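Side-chain contacts in uncharacterized protein (Bacillus cereus, PDB 5F2H), which is of unknown function but belongs to the alpha/beta-hydrolase superfamily and probably acts as a hydrolase: residues V213-I218 against D239-L244; F228-P233 against Q271-V276; E246-K251 against Q275-K280. One frame throughout, in Å; residues are numbered along the deposited sequence.

Contact 1. Residues V213-I218 against D239-L244; sequences VALYTI and DEWNEL
Tyr216 and Trp241 bring their rings together where helix 209-219 faces the loop that follows strand 227-231. Trp241 is the third residue of a type I beta turn running from Asp239 to Asn242, and its side chain leads from the turn toward the helix. The two CA atoms stay 8.8 Å apart, a separation that large aromatic side chains are well suited to bridge. Followed outward, Tyr216 begins with CB, 4.2 Å from CH2 of Trp241. With CG anti to the backbone N, chi1 of -174° swings the ring out beside the indole, and chi2 of 72° turns its CD1 side to it. CD1 makes the closest approach, 3.5 Å from Trp241 CZ2. One atom further on, CE1 lies 4.2 Å from NE1 of Trp241, and beyond it the phenol hydroxyl OH is hydrogen-bonded to NE2 of Gln180, so the one polar atom of this buried side chain is satisfied. The two six-membered rings lie obliquely, their planes at 37° and their centroids 5.6 Å apart. Leu215 adds a purely apolar touch: its CD2 methyl meets Trp241 CZ3 at 4.1 Å, arriving at the rim of the indole near its plane. A leucine branch fits there because it offers carbon alone to a hydrocarbon rim. The loop tryptophan thus lies against one flank of helix 209-219, while Ala214 and Ile218 pack on Ile204 of strand 202-207, Leu215 also reaches Phe230 of strand 227-231, and Thr217 touches helix 179-195.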
loop_
_atom_site.group_PDB
_atom_site.type_symbol
_atom_site.label_atom_id
_atom_site.label_comp_id
_atom_site.label_asym_id
_atom_site.label_seq_id
_atom_site.Cartn_x
_atom_site.Cartn_y
_atom_site.Cartn_z
ATOM N N VAL B 213 10.890 -14.755 -22.472
ATOM C CA VAL B 213 10.735 -13.369 -22.918
ATOM C C VAL B 213 10.920 -12.433 -21.730
ATOM O O VAL B 213 11.508 -11.348 -21.846
ATOM C CB VAL B 213 9.369 -13.122 -23.550
ATOM C CG1 VAL B 213 9.211 -11.669 -23.933
ATOM C CG2 VAL B 213 9.175 -13.987 -24.775
ATOM N N ALA B 214 10.409 -12.854 -20.575
ATOM C CA ALA B 214 10.534 -12.047 -19.375
ATOM C C ALA B 214 12.012 -11.784 -19.095
ATOM O O ALA B 214 12.404 -10.652 -18.823
ATOM C CB ALA B 214 9.921 -12.759 -18.189
ATOM N N LEU B 215 12.834 -12.827 -19.160
ATOM C CA LEU B 215 14.241 -12.671 -18.881
ATOM C C LEU B 215 14.953 -11.878 -20.007
ATOM O O LEU B 215 15.812 -11.050 -19.734
ATOM C CB LEU B 215 14.910 -14.033 -18.674
ATOM C CG LEU B 215 16.382 -13.980 -18.218
ATOM C CD1 LEU B 215 16.483 -13.322 -16.852
ATOM C CD2 LEU B 215 17.009 -15.359 -18.151
ATOM N N TYR B 216 14.583 -12.120 -21.254
ATOM C CA TYR B 216 15.202 -11.409 -22.358
ATOM C C TYR B 216 14.963 -9.917 -22.189
ATOM O O TYR B 216 15.890 -9.127 -22.194
ATOM C CB TYR B 216 14.622 -11.913 -23.673
ATOM C CG TYR B 216 15.281 -11.363 -24.901
ATOM C CD1 TYR B 216 16.556 -11.773 -25.256
ATOM C CD2 TYR B 216 14.585 -10.573 -25.798
ATOM C CE1 TYR B 216 17.158 -11.332 -26.415
ATOM C CE2 TYR B 216 15.177 -10.139 -26.975
ATOM C CZ TYR B 216 16.469 -10.514 -27.273
ATOM O OH TYR B 216 17.081 -10.079 -28.426
ATOM N N THR B 217 13.717 -9.557 -21.935
ATOM C CA THR B 217 13.322 -8.160 -21.753
ATOM C C THR B 217 14.102 -7.463 -20.644
ATOM O O THR B 217 14.640 -6.376 -20.838
ATOM C CB THR B 217 11.797 -8.070 -21.486
ATOM O OG1 THR B 217 11.097 -8.630 -22.609
ATOM C CG2 THR B 217 11.357 -6.650 -21.333
ATOM N N ILE B 218 14.145 -8.088 -19.476
ATOM C CA ILE B 218 14.875 -7.524 -18.351
ATOM C C ILE B 218 16.305 -7.189 -18.696
ATOM O O ILE B 218 16.776 -6.109 -18.383
ATOM C CB ILE B 218 14.996 -8.520 -17.192
ATOM C CG1 ILE B 218 13.630 -8.767 -16.549
ATOM C CG2 ILE B 218 15.948 -7.976 -16.126
ATOM C CD1 ILE B 218 13.661 -9.784 -15.417
ATOM N N ASP B 239 23.746 -20.057 -22.463
ATOM C CA ASP B 239 25.174 -19.773 -22.621
ATOM C C ASP B 239 25.377 -18.500 -23.440
ATOM O O ASP B 239 26.200 -17.655 -23.077
ATOM C CB ASP B 239 25.943 -20.943 -23.246
ATOM C CG ASP B 239 26.058 -22.141 -22.316
ATOM O OD1 ASP B 239 25.560 -22.075 -21.165
ATOM O OD2 ASP B 239 26.673 -23.146 -22.735
ATOM N N GLU B 240 24.575 -18.329 -24.489
ATOM C CA GLU B 240 24.669 -17.147 -25.350
ATOM C C GLU B 240 24.392 -15.839 -24.610
ATOM O O GLU B 240 24.839 -14.779 -25.043
ATOM C CB GLU B 240 23.703 -17.272 -26.522
ATOM C CG GLU B 240 24.011 -18.488 -27.387
ATOM C CD GLU B 240 22.929 -18.828 -28.395
ATOM O OE1 GLU B 240 22.000 -18.009 -28.595
ATOM O OE2 GLU B 240 23.018 -19.927 -28.990
ATOM N N TRP B 241 23.651 -15.905 -23.505
ATOM C CA TRP B 241 23.338 -14.700 -22.740
ATOM C C TRP B 241 24.265 -14.446 -21.556
ATOM O O TRP B 241 23.946 -13.631 -20.691
ATOM C CB TRP B 241 21.881 -14.663 -22.254
ATOM C CG TRP B 241 20.836 -14.737 -23.349
ATOM C CD1 TRP B 241 20.946 -14.243 -24.624
ATOM C CD2 TRP B 241 19.439 -14.994 -23.160
ATOM N NE1 TRP B 241 19.755 -14.375 -25.294
ATOM C CE2 TRP B 241 18.804 -14.809 -24.412
ATOM C CE3 TRP B 241 18.672 -15.441 -22.071
ATOM C CZ2 TRP B 241 17.440 -15.064 -24.605
ATOM C CZ3 TRP B 241 17.320 -15.689 -22.265
ATOM C CH2 TRP B 241 16.719 -15.502 -23.523
ATOM N N ASN B 242 25.427 -15.095 -21.545
ATOM C CA ASN B 242 26.395 -14.920 -20.465
ATOM C C ASN B 242 26.753 -13.448 -20.204
ATOM O O ASN B 242 26.803 -13.030 -19.044
ATOM C CB ASN B 242 27.676 -15.733 -20.743
ATOM C CG ASN B 242 28.692 -15.642 -19.610
ATOM O OD1 ASN B 242 28.327 -15.654 -18.428
ATOM N ND2 ASN B 242 29.975 -15.653 -19.962
ATOM N N GLU B 243 26.985 -12.661 -21.262
ATOM C CA GLU B 243 27.361 -11.246 -21.078
ATOM C C GLU B 243 26.191 -10.451 -20.499
ATOM O O GLU B 243 26.337 -9.723 -19.517
ATOM C CB GLU B 243 27.876 -10.567 -22.379
ATOM C CG GLU B 243 26.857 -10.093 -23.443
ATOM C CD GLU B 243 26.057 -11.184 -24.128
ATOM O OE1 GLU B 243 26.199 -12.370 -23.762
ATOM O OE2 GLU B 243 25.278 -10.834 -25.045
ATOM N N LEU B 244 25.024 -10.607 -21.112
ATOM C CA LEU B 244 23.828 -9.908 -20.672
ATOM C C LEU B 244 23.386 -10.200 -19.243
ATOM O O LEU B 244 22.770 -9.347 -18.604
ATOM C CB LEU B 244 22.703 -10.179 -21.659
ATOM C CG LEU B 244 22.861 -9.414 -22.959
ATOM C CD1 LEU B 244 21.956 -9.925 -24.056
ATOM C CD2 LEU B 244 22.620 -7.928 -22.733
#

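Contact 2. Residues F228-P233 against Q271-V276; sequences FIFMAP and QQFVQV
Helix-on-sheet packing of the alpha/beta-hydrolase fold brings Phe273 of helix 267-279 down onto Phe228 and Phe230 of strand 227-231, in the middle of the parallel sheet. The two strand residues, two positions apart, point to the same side of the sheet, and three phenylalanines suit the place because their flat hydrocarbon rings fill a buried layer without leaving a polar group to satisfy. Phe273 leaves the helix with CG anti to the backbone N (chi1 173°), carrying its ring down to the strand, and it comes from the opposite direction to Phe228. The outer ring atoms do the touching: Phe273 CE2 lies 4.0 Å from Phe228 CE2, and Phe273 CZ is 4.1 Å from Phe228 CZ. Seen from the helix residue, Phe228 CE2 arrives at the ring edge, close to the plane. Phe230 is approached more lightly, Phe273 CE2 standing 4.3 Å from its CD2 and near the plane of the Phe230 ring. The strand rings also lean on each other. Phe228 places its CD2 over one face of Phe230, offset toward the rim, and Phe230 CG in turn lies in the plane of the Phe228 ring, at its edge. Phe230 also lies near the residues of a probable nucleophile elbow, a GxSxG pattern containing Ser208, without touching them. In the wider fold, Phe230 packs on Ala211 and Ala214 of helix 209-219, Phe273 reaches Leu215 of that helix and Val257 of strand 254-260, and the alternate strand residue Ile229 meets Leu304, Ala307 and Ile311 of helix 300-313.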
loop_
_atom_site.group_PDB
_atom_site.type_symbol
_atom_site.label_atom_id
_atom_site.label_comp_id
_atom_site.label_asym_id
_atom_site.label_seq_id
_atom_site.Cartn_x
_atom_site.Cartn_y
_atom_site.Cartn_z
ATOM N N PHE B 228 12.179 -11.413 -9.950
ATOM C CA PHE B 228 11.514 -12.201 -10.986
ATOM C C PHE B 228 11.218 -13.581 -10.441
ATOM O O PHE B 228 12.039 -14.166 -9.725
ATOM C CB PHE B 228 12.379 -12.287 -12.244
ATOM C CG PHE B 228 13.661 -13.034 -12.040
ATOM C CD1 PHE B 228 14.767 -12.411 -11.504
ATOM C CD2 PHE B 228 13.755 -14.354 -12.382
ATOM C CE1 PHE B 228 15.966 -13.095 -11.333
ATOM C CE2 PHE B 228 14.949 -15.053 -12.216
ATOM C CZ PHE B 228 16.060 -14.422 -11.691
ATOM N N ILE B 229 10.081 -14.128 -10.836
ATOM C CA ILE B 229 9.664 -15.446 -10.342
ATOM C C ILE B 229 9.362 -16.414 -11.478
ATOM O O ILE B 229 8.251 -16.411 -12.003
ATOM C CB ILE B 229 8.399 -15.302 -9.462
ATOM C CG1 ILE B 229 8.606 -14.237 -8.378
ATOM C CG2 ILE B 229 8.029 -16.636 -8.827
ATOM C CD1 ILE B 229 7.371 -13.964 -7.563
ATOM N N PHE B 230 10.320 -17.273 -11.828
ATOM C CA PHE B 230 10.098 -18.202 -12.923
ATOM C C PHE B 230 9.693 -19.595 -12.512
ATOM O O PHE B 230 10.164 -20.126 -11.509
ATOM C CB PHE B 230 11.305 -18.294 -13.832
ATOM C CG PHE B 230 11.773 -16.973 -14.358
ATOM C CD1 PHE B 230 10.866 -16.022 -14.814
ATOM C CD2 PHE B 230 13.122 -16.788 -14.644
ATOM C CE1 PHE B 230 11.314 -14.835 -15.382
ATOM C CE2 PHE B 230 13.569 -15.618 -15.220
ATOM C CZ PHE B 230 12.668 -14.636 -15.581
HETATM N N MSE B 231 8.810 -20.181 -13.315
HETATM C CA MSE B 231 8.288 -21.524 -13.081
HETATM C C MSE B 231 8.639 -22.301 -14.309
HETATM O O MSE B 231 8.234 -21.943 -15.428
HETATM C CB MSE B 231 6.772 -21.434 -12.887
HETATM C CG MSE B 231 6.075 -22.789 -12.749
HETATM SE SE MSE B 231 6.504 -23.677 -11.039
HETATM C CE MSE B 231 7.405 -25.246 -11.837
ATOM N N ALA B 232 9.459 -23.329 -14.132
ATOM C CA ALA B 232 9.868 -24.167 -15.254
ATOM C C ALA B 232 10.277 -23.363 -16.491
ATOM O O ALA B 232 9.883 -23.686 -17.614
ATOM C CB ALA B 232 8.729 -25.108 -15.604
ATOM N N PRO B 233 11.075 -22.316 -16.294
ATOM C CA PRO B 233 11.522 -21.488 -17.417
ATOM C C PRO B 233 12.241 -22.261 -18.517
ATOM O O PRO B 233 12.966 -23.229 -18.235
ATOM C CB PRO B 233 12.510 -20.522 -16.771
ATOM C CG PRO B 233 13.019 -21.257 -15.583
ATOM C CD PRO B 233 11.876 -22.086 -15.079
ATOM N N GLN B 271 18.408 -25.531 -14.474
ATOM C CA GLN B 271 19.544 -25.742 -13.566
ATOM C C GLN B 271 20.795 -25.050 -14.112
ATOM O O GLN B 271 21.585 -24.542 -13.332
ATOM C CB GLN B 271 19.769 -27.224 -13.266
ATOM C CG GLN B 271 20.629 -27.445 -12.031
ATOM C CD GLN B 271 20.646 -28.893 -11.565
ATOM O OE1 GLN B 271 20.733 -29.169 -10.364
ATOM N NE2 GLN B 271 20.488 -29.823 -12.501
ATOM N N GLN B 272 20.946 -24.979 -15.438
ATOM C CA GLN B 272 22.099 -24.290 -16.045
ATOM C C GLN B 272 22.005 -22.813 -15.714
ATOM O O GLN B 272 23.005 -22.161 -15.436
ATOM C CB GLN B 272 22.092 -24.398 -17.564
ATOM C CG GLN B 272 22.150 -25.809 -18.110
ATOM C CD GLN B 272 22.037 -25.831 -19.618
ATOM O OE1 GLN B 272 22.145 -24.792 -20.269
ATOM N NE2 GLN B 272 21.811 -27.016 -20.184
ATOM N N PHE B 273 20.788 -22.287 -15.780
ATOM C CA PHE B 273 20.545 -20.895 -15.483
ATOM C C PHE B 273 20.904 -20.593 -14.040
ATOM O O PHE B 273 21.652 -19.659 -13.760
ATOM C CB PHE B 273 19.103 -20.554 -15.813
ATOM C CG PHE B 273 18.684 -19.172 -15.398
ATOM C CD1 PHE B 273 19.200 -18.058 -16.034
ATOM C CD2 PHE B 273 17.668 -18.991 -14.471
ATOM C CE1 PHE B 273 18.797 -16.783 -15.681
ATOM C CE2 PHE B 273 17.251 -17.722 -14.122
ATOM C CZ PHE B 273 17.814 -16.615 -14.734
ATOM N N VAL B 274 20.413 -21.416 -13.126
ATOM C CA VAL B 274 20.704 -21.238 -11.703
ATOM C C VAL B 274 22.213 -21.272 -11.451
ATOM O O VAL B 274 22.715 -20.603 -10.548
ATOM C CB VAL B 274 20.006 -22.320 -10.845
ATOM C CG1 VAL B 274 20.472 -22.247 -9.400
ATOM C CG2 VAL B 274 18.488 -22.162 -10.927
ATOM N N GLN B 275 22.926 -22.081 -12.231
ATOM C CA GLN B 275 24.380 -22.196 -12.109
ATOM C C GLN B 275 25.050 -20.846 -12.394
ATOM O O GLN B 275 25.914 -20.404 -11.641
ATOM C CB GLN B 275 24.899 -23.265 -13.074
ATOM C CG GLN B 275 26.402 -23.451 -13.088
ATOM C CD GLN B 275 26.986 -23.863 -11.747
ATOM O OE1 GLN B 275 26.275 -24.046 -10.759
ATOM N NE2 GLN B 275 28.308 -24.014 -11.717
ATOM N N VAL B 276 24.614 -20.182 -13.462
ATOM C CA VAL B 276 25.159 -18.885 -13.813
ATOM C C VAL B 276 24.817 -17.867 -12.714
ATOM O O VAL B 276 25.659 -17.054 -12.341
ATOM C CB VAL B 276 24.630 -18.377 -15.164
ATOM C CG1 VAL B 276 25.172 -16.988 -15.437
ATOM C CG2 VAL B 276 24.992 -19.336 -16.288
#

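Contact 3. Residues E246-K251 against Q275-K280; sequences EVLQDK and QVLKDK
Leu248 and Leu277 form the tight half of a contact between two helical pieces of the alpha/beta-hydrolase fold: the short, weakly bonded helix 247-250 and the C-terminal end of helix 267-279. Their branch ends meet, Leu248 CD1 lying 3.7 Å from Leu277 CD2, with the two side chains crossing at a slant. The CB of Leu277 does not aim at the partner, yet with CG anti to the carbonyl carbon (chi1 -62°) the end of the side chain comes nearer and reaches the other leucine. Leucine suits both positions, since each is buried and a forked, flexible tip can mesh with its like; Leu248 also packs on Ile282 and on Leu219 of helix 209-219. The other half is looser and faces solvent. There exposed Gln249 runs across the partly exposed Lys280, the first residue to leave the helical conformation at the end of helix 267-279. The two side chains cross at about a right angle. The CB and the amide end of Gln249 lie across the backbone carbonyl and CB of Lys280, with Gln249 CD 4.2 Å from Lys280 CB. A lysine fits this border well: its methylene chain can pass across a neighbour while its amino group reaches a polar partner. Here the chain is extended beyond CG, and its ammonium group is hydrogen-bonded to OD1 of Asn242. Glu246 contributes only at the margin, its N being 4.3 Å from Lys280 NZ. Its carboxylate, though opposite in charge, makes no salt bridge: Glu246 OE1 remains 6.5 Å from Lys280 NZ.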
loop_
_atom_site.group_PDB
_atom_site.type_symbol
_atom_site.label_atom_id
_atom_site.label_comp_id
_atom_site.label_asym_id
_atom_site.label_seq_id
_atom_site.Cartn_x
_atom_site.Cartn_y
_atom_site.Cartn_z
ATOM N N GLU B 246 25.045 -10.088 -16.760
ATOM C CA GLU B 246 25.744 -9.153 -15.880
ATOM C C GLU B 246 24.740 -8.168 -15.298
ATOM O O GLU B 246 24.797 -7.821 -14.126
ATOM C CB GLU B 246 26.788 -8.363 -16.673
ATOM C CG GLU B 246 27.469 -7.243 -15.889
ATOM C CD GLU B 246 28.483 -6.469 -16.720
ATOM O OE1 GLU B 246 28.922 -6.983 -17.775
ATOM O OE2 GLU B 246 28.868 -5.352 -16.307
ATOM N N VAL B 247 23.820 -7.731 -16.148
ATOM C CA VAL B 247 22.792 -6.777 -15.770
ATOM C C VAL B 247 22.151 -7.113 -14.425
ATOM O O VAL B 247 21.721 -6.226 -13.694
ATOM C CB VAL B 247 21.710 -6.663 -16.867
ATOM C CG1 VAL B 247 20.590 -5.733 -16.429
ATOM C CG2 VAL B 247 22.317 -6.167 -18.173
ATOM N N LEU B 248 22.109 -8.390 -14.079
ATOM C CA LEU B 248 21.506 -8.808 -12.815
ATOM C C LEU B 248 22.320 -8.448 -11.558
ATOM O O LEU B 248 21.762 -8.312 -10.472
ATOM C CB LEU B 248 21.259 -10.316 -12.844
ATOM C CG LEU B 248 20.375 -10.838 -13.984
ATOM C CD1 LEU B 248 20.324 -12.357 -13.934
ATOM C CD2 LEU B 248 18.976 -10.246 -13.939
ATOM N N GLN B 249 23.630 -8.282 -11.711
ATOM C CA GLN B 249 24.509 -7.957 -10.580
ATOM C C GLN B 249 24.825 -6.477 -10.455
ATOM O O GLN B 249 25.378 -6.061 -9.442
ATOM C CB GLN B 249 25.811 -8.775 -10.643
ATOM C CG GLN B 249 26.589 -8.654 -11.947
ATOM C CD GLN B 249 27.765 -9.605 -12.011
ATOM O OE1 GLN B 249 28.204 -10.131 -10.990
ATOM N NE2 GLN B 249 28.287 -9.824 -13.215
ATOM N N ASP B 250 24.457 -5.679 -11.456
ATOM C CA ASP B 250 24.732 -4.234 -11.415
ATOM C C ASP B 250 23.468 -3.457 -11.018
ATOM O O ASP B 250 23.547 -2.261 -10.769
ATOM C CB ASP B 250 25.413 -3.711 -12.713
ATOM C CG ASP B 250 24.596 -3.965 -13.959
ATOM O OD1 ASP B 250 23.507 -4.538 -13.840
ATOM O OD2 ASP B 250 25.031 -3.606 -15.066
ATOM N N LYS B 251 22.322 -4.142 -10.918
ATOM C CA LYS B 251 21.059 -3.489 -10.521
ATOM C C LYS B 251 20.408 -4.112 -9.275
ATOM O O LYS B 251 19.324 -3.699 -8.851
ATOM C CB LYS B 251 20.048 -3.421 -11.672
ATOM C CG LYS B 251 20.518 -2.620 -12.880
ATOM C CD LYS B 251 20.961 -1.205 -12.520
ATOM C CE LYS B 251 19.901 -0.370 -11.814
ATOM N NZ LYS B 251 18.696 -0.092 -12.638
ATOM N N GLN B 275 22.926 -22.081 -12.231
ATOM C CA GLN B 275 24.380 -22.196 -12.109
ATOM C C GLN B 275 25.050 -20.846 -12.394
ATOM O O GLN B 275 25.914 -20.404 -11.641
ATOM C CB GLN B 275 24.899 -23.265 -13.074
ATOM C CG GLN B 275 26.402 -23.451 -13.088
ATOM C CD GLN B 275 26.986 -23.863 -11.747
ATOM O OE1 GLN B 275 26.275 -24.046 -10.759
ATOM N NE2 GLN B 275 28.308 -24.014 -11.717
ATOM N N VAL B 276 24.614 -20.182 -13.462
ATOM C CA VAL B 276 25.159 -18.885 -13.813
ATOM C C VAL B 276 24.817 -17.867 -12.714
ATOM O O VAL B 276 25.659 -17.054 -12.341
ATOM C CB VAL B 276 24.630 -18.377 -15.164
ATOM C CG1 VAL B 276 25.172 -16.988 -15.437
ATOM C CG2 VAL B 276 24.992 -19.336 -16.288
ATOM N N LEU B 277 23.586 -17.903 -12.197
ATOM C CA LEU B 277 23.189 -16.970 -11.139
ATOM C C LEU B 277 24.120 -17.094 -9.940
ATOM O O LEU B 277 24.350 -16.113 -9.241
ATOM C CB LEU B 277 21.738 -17.190 -10.668
ATOM C CG LEU B 277 20.560 -17.008 -11.629
ATOM C CD1 LEU B 277 19.267 -17.197 -10.850
ATOM C CD2 LEU B 277 20.537 -15.641 -12.282
ATOM N N LYS B 278 24.615 -18.305 -9.684
ATOM C CA LYS B 278 25.546 -18.550 -8.569
ATOM C C LYS B 278 26.965 -18.044 -8.947
ATOM O O LYS B 278 27.645 -17.384 -8.150
ATOM C CB LYS B 278 25.589 -20.037 -8.206
ATOM C CG LYS B 278 26.544 -20.349 -7.067
ATOM C CD LYS B 278 26.632 -21.835 -6.739
ATOM C CE LYS B 278 27.690 -22.075 -5.659
ATOM N NZ LYS B 278 27.857 -23.504 -5.274
ATOM N N ASP B 279 27.375 -18.340 -10.181
ATOM C CA ASP B 279 28.665 -17.918 -10.714
ATOM C C ASP B 279 28.809 -16.393 -10.693
ATOM O O ASP B 279 29.908 -15.881 -10.449
ATOM C CB ASP B 279 28.831 -18.404 -12.166
ATOM C CG ASP B 279 28.870 -19.924 -12.288
ATOM O OD1 ASP B 279 29.197 -20.598 -11.284
ATOM O OD2 ASP B 279 28.636 -20.436 -13.411
ATOM N N LYS B 280 27.708 -15.681 -10.954
ATOM C CA LYS B 280 27.705 -14.209 -10.975
ATOM C C LYS B 280 27.178 -13.590 -9.700
ATOM O O LYS B 280 26.780 -12.414 -9.675
ATOM C CB LYS B 280 26.935 -13.701 -12.185
ATOM C CG LYS B 280 27.623 -14.188 -13.438
ATOM C CD LYS B 280 27.185 -13.527 -14.713
ATOM C CE LYS B 280 27.985 -14.134 -15.850
ATOM N NZ LYS B 280 27.865 -13.351 -17.099
#

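Going from the N terminus, helix 209-219 opens contact 1, strand 227-231 opens contact 2 before contact 1 closes at 239-244, and contact 2 closes on helix 267-279; the two therefore cross along the chain. They also touch in space through the side chains of Ile218 and Phe228, Ile218 CD1 lying 4.2 Å from Phe228 CB. Contact 3 opens at 246-251, after contact 1 has closed, and ends at 275-280, on the same helix as contact 2 and sharing Gln275 and Val276 with it. Contact 1 ties the loop after strand 227-231 to helix 209-219, contact 2 fastens helix 267-279 to the parallel sheet, and contact 3 joins the end of that helix to the short helix 247-250.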